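Local structure of cortical-lytic enzyme (Clostridium perfringens, 5JIP) at residues Pro78-Asp83 / Lys120-Thr125. The protein probably hydrolyses peptidoglycan of the spore cortex as a family 25 muramidase during spore germination. Residues are numbered along the deposited sequence; the frame is centred on the assembly and turned at random.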
loop_
_atom_site.group_PDB
_atom_site.type_symbol
_atom_site.label_atom_id
_atom_site.label_comp_id
_atom_site.label_asym_id
_atom_site.label_seq_id
_atom_site.Cartn_x
_atom_site.Cartn_y
_atom_site.Cartn_z
ATOM N N PRO A 78 -27.411 11.292 -14.528
ATOM C CA PRO A 78 -26.714 10.668 -15.661
ATOM C C PRO A 78 -27.514 10.822 -16.943
ATOM O O PRO A 78 -28.720 11.071 -16.921
ATOM C CB PRO A 78 -26.599 9.191 -15.245
ATOM C CG PRO A 78 -26.815 9.197 -13.747
ATOM C CD PRO A 78 -27.808 10.304 -13.516
ATOM N N SER A 79 -26.815 10.696 -18.071
ATOM C CA SER A 79 -27.446 10.768 -19.381
ATOM C C SER A 79 -26.582 10.003 -20.373
ATOM O O SER A 79 -25.503 9.498 -20.033
ATOM C CB SER A 79 -27.658 12.219 -19.822
ATOM O OG SER A 79 -26.490 12.797 -20.382
ATOM N N LYS A 80 -27.078 9.915 -21.616
ATOM C CA LYS A 80 -26.308 9.304 -22.696
ATOM C C LYS A 80 -25.168 10.199 -23.158
ATOM O O LYS A 80 -24.257 9.724 -23.847
ATOM C CB LYS A 80 -27.207 8.982 -23.906
ATOM C CG LYS A 80 -28.309 7.978 -23.620
ATOM C CD LYS A 80 -29.102 7.594 -24.870
ATOM C CE LYS A 80 -30.360 6.846 -24.477
ATOM N NZ LYS A 80 -31.106 6.334 -25.647
ATOM N N ASP A 81 -25.196 11.481 -22.817
ATOM C CA ASP A 81 -24.140 12.401 -23.222
ATOM C C ASP A 81 -23.073 12.436 -22.132
ATOM O O ASP A 81 -23.326 12.893 -21.015
ATOM C CB ASP A 81 -24.703 13.791 -23.500
ATOM C CG ASP A 81 -23.623 14.784 -23.838
ATOM O OD1 ASP A 81 -22.489 14.344 -24.115
ATOM O OD2 ASP A 81 -23.893 15.995 -23.825
ATOM N N LEU A 82 -21.870 11.963 -22.463
ATOM C CA LEU A 82 -20.828 11.866 -21.448
ATOM C C LEU A 82 -20.242 13.227 -21.080
ATOM O O LEU A 82 -19.647 13.355 -20.007
ATOM C CB LEU A 82 -19.732 10.906 -21.922
ATOM C CG LEU A 82 -20.137 9.437 -22.063
ATOM C CD1 LEU A 82 -18.954 8.661 -22.618
ATOM C CD2 LEU A 82 -20.601 8.819 -20.735
ATOM N N ASP A 83 -20.427 14.257 -21.917
ATOM C CA ASP A 83 -19.983 15.594 -21.540
ATOM C C ASP A 83 -20.644 16.052 -20.253
ATOM O O ASP A 83 -20.072 16.872 -19.536
ATOM C CB ASP A 83 -20.291 16.632 -22.631
ATOM C CG ASP A 83 -19.494 16.412 -23.888
ATOM O OD1 ASP A 83 -18.442 15.744 -23.799
ATOM O OD2 ASP A 83 -19.914 16.914 -24.952
ATOM N N LYS A 120 -36.196 2.782 -18.184
ATOM C CA LYS A 120 -35.293 2.031 -19.041
ATOM C C LYS A 120 -34.516 2.943 -19.971
ATOM O O LYS A 120 -34.109 2.509 -21.050
ATOM C CB LYS A 120 -36.073 0.983 -19.828
ATOM C CG LYS A 120 -36.789 -0.026 -18.922
ATOM C CD LYS A 120 -36.549 -1.465 -19.391
ATOM C CE LYS A 120 -37.290 -1.782 -20.695
ATOM N NZ LYS A 120 -38.778 -1.752 -20.531
ATOM N N SER A 121 -34.292 4.205 -19.571
ATOM C CA SER A 121 -33.777 5.180 -20.524
ATOM C C SER A 121 -32.299 4.989 -20.805
ATOM O O SER A 121 -31.830 5.402 -21.873
ATOM C CB SER A 121 -34.041 6.608 -20.035
ATOM O OG SER A 121 -33.453 6.836 -18.770
ATOM N N LEU A 122 -31.556 4.345 -19.907
ATOM C CA LEU A 122 -30.136 4.098 -20.121
ATOM C C LEU A 122 -29.849 2.611 -20.030
ATOM O O LEU A 122 -30.414 1.905 -19.188
ATOM C CB LEU A 122 -29.257 4.844 -19.104
ATOM C CG LEU A 122 -29.325 6.373 -19.106
ATOM C CD1 LEU A 122 -28.399 6.933 -18.029
ATOM C CD2 LEU A 122 -28.982 6.942 -20.453
ATOM N N THR A 123 -28.970 2.138 -20.909
ATOM C CA THR A 123 -28.422 0.804 -20.742
ATOM C C THR A 123 -27.425 0.794 -19.579
ATOM O O THR A 123 -26.924 1.833 -19.137
ATOM C CB THR A 123 -27.730 0.336 -22.024
ATOM O OG1 THR A 123 -26.524 1.079 -22.204
ATOM C CG2 THR A 123 -28.607 0.556 -23.232
ATOM N N THR A 124 -27.145 -0.408 -19.078
ATOM C CA THR A 124 -26.105 -0.544 -18.068
ATOM C C THR A 124 -24.775 0.016 -18.562
ATOM O O THR A 124 -24.049 0.672 -17.803
ATOM C CB THR A 124 -25.978 -1.999 -17.673
ATOM O OG1 THR A 124 -27.235 -2.432 -17.155
ATOM C CG2 THR A 124 -24.865 -2.193 -16.625
ATOM N N THR A 125 -24.432 -0.220 -19.834
ATOM C CA THR A 125 -23.190 0.346 -20.360
ATOM C C THR A 125 -23.239 1.862 -20.314
ATOM O O THR A 125 -22.267 2.516 -19.920
ATOM C CB THR A 125 -22.935 -0.131 -21.793
ATOM O OG1 THR A 125 -22.866 -1.565 -21.822
ATOM C CG2 THR A 125 -21.627 0.454 -22.352
HETATM O O HOH W 1 -30.500 3.562 -23.818
#
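The flat peptide group joining S79 to K80 takes a methyl of L122 on one face: L122 CD2 stands almost straight above S79 C, 3.9 Å away. Along the same backbone, the other methyl, L122 CD1, reaches the CB corner of the P78 ring, at 4.0 Å from P78 CB. Elsewhere P78 packs on L127 and W130 of helix 124-142, and L122 on P117, so this small apolar patch runs on into the barrel's outer layer.

K80 then closes over the leucine with the aliphatic part of its chain. With K80 CG set beside its own backbone N (chi1 -62°) and the chain extended from there, K80 and L122 pass in opposite directions. Their meeting is tight, K80 CG to L122 CD2 being 3.4 Å. Further out, K80 CE lies 3.3 Å from S121 O. A water bridges the ammonium of K80 and the backbone carbonyl of S121: it donates to S121 O at 3.0 Å and accepts a weak bond from K80 NZ. The hydroxyl of S121 turns instead to D119.

Two local bonds shape the loop carrying K80. D81 N donates to S79 OG at 3.1 Å, forming an ST turn, and D81 OD1, approached from above its carboxylate plane, accepts from D83 N as the loop enters helix 83-100. Across the contact, T123 is the N-cap of helix 124-142. The arrangement joins two successive strand-to-helix loops, following the neighbouring parallel strands 70-75 and 111-113, in the TIM-barrel-like domain of the family 25 glycoside hydrolases.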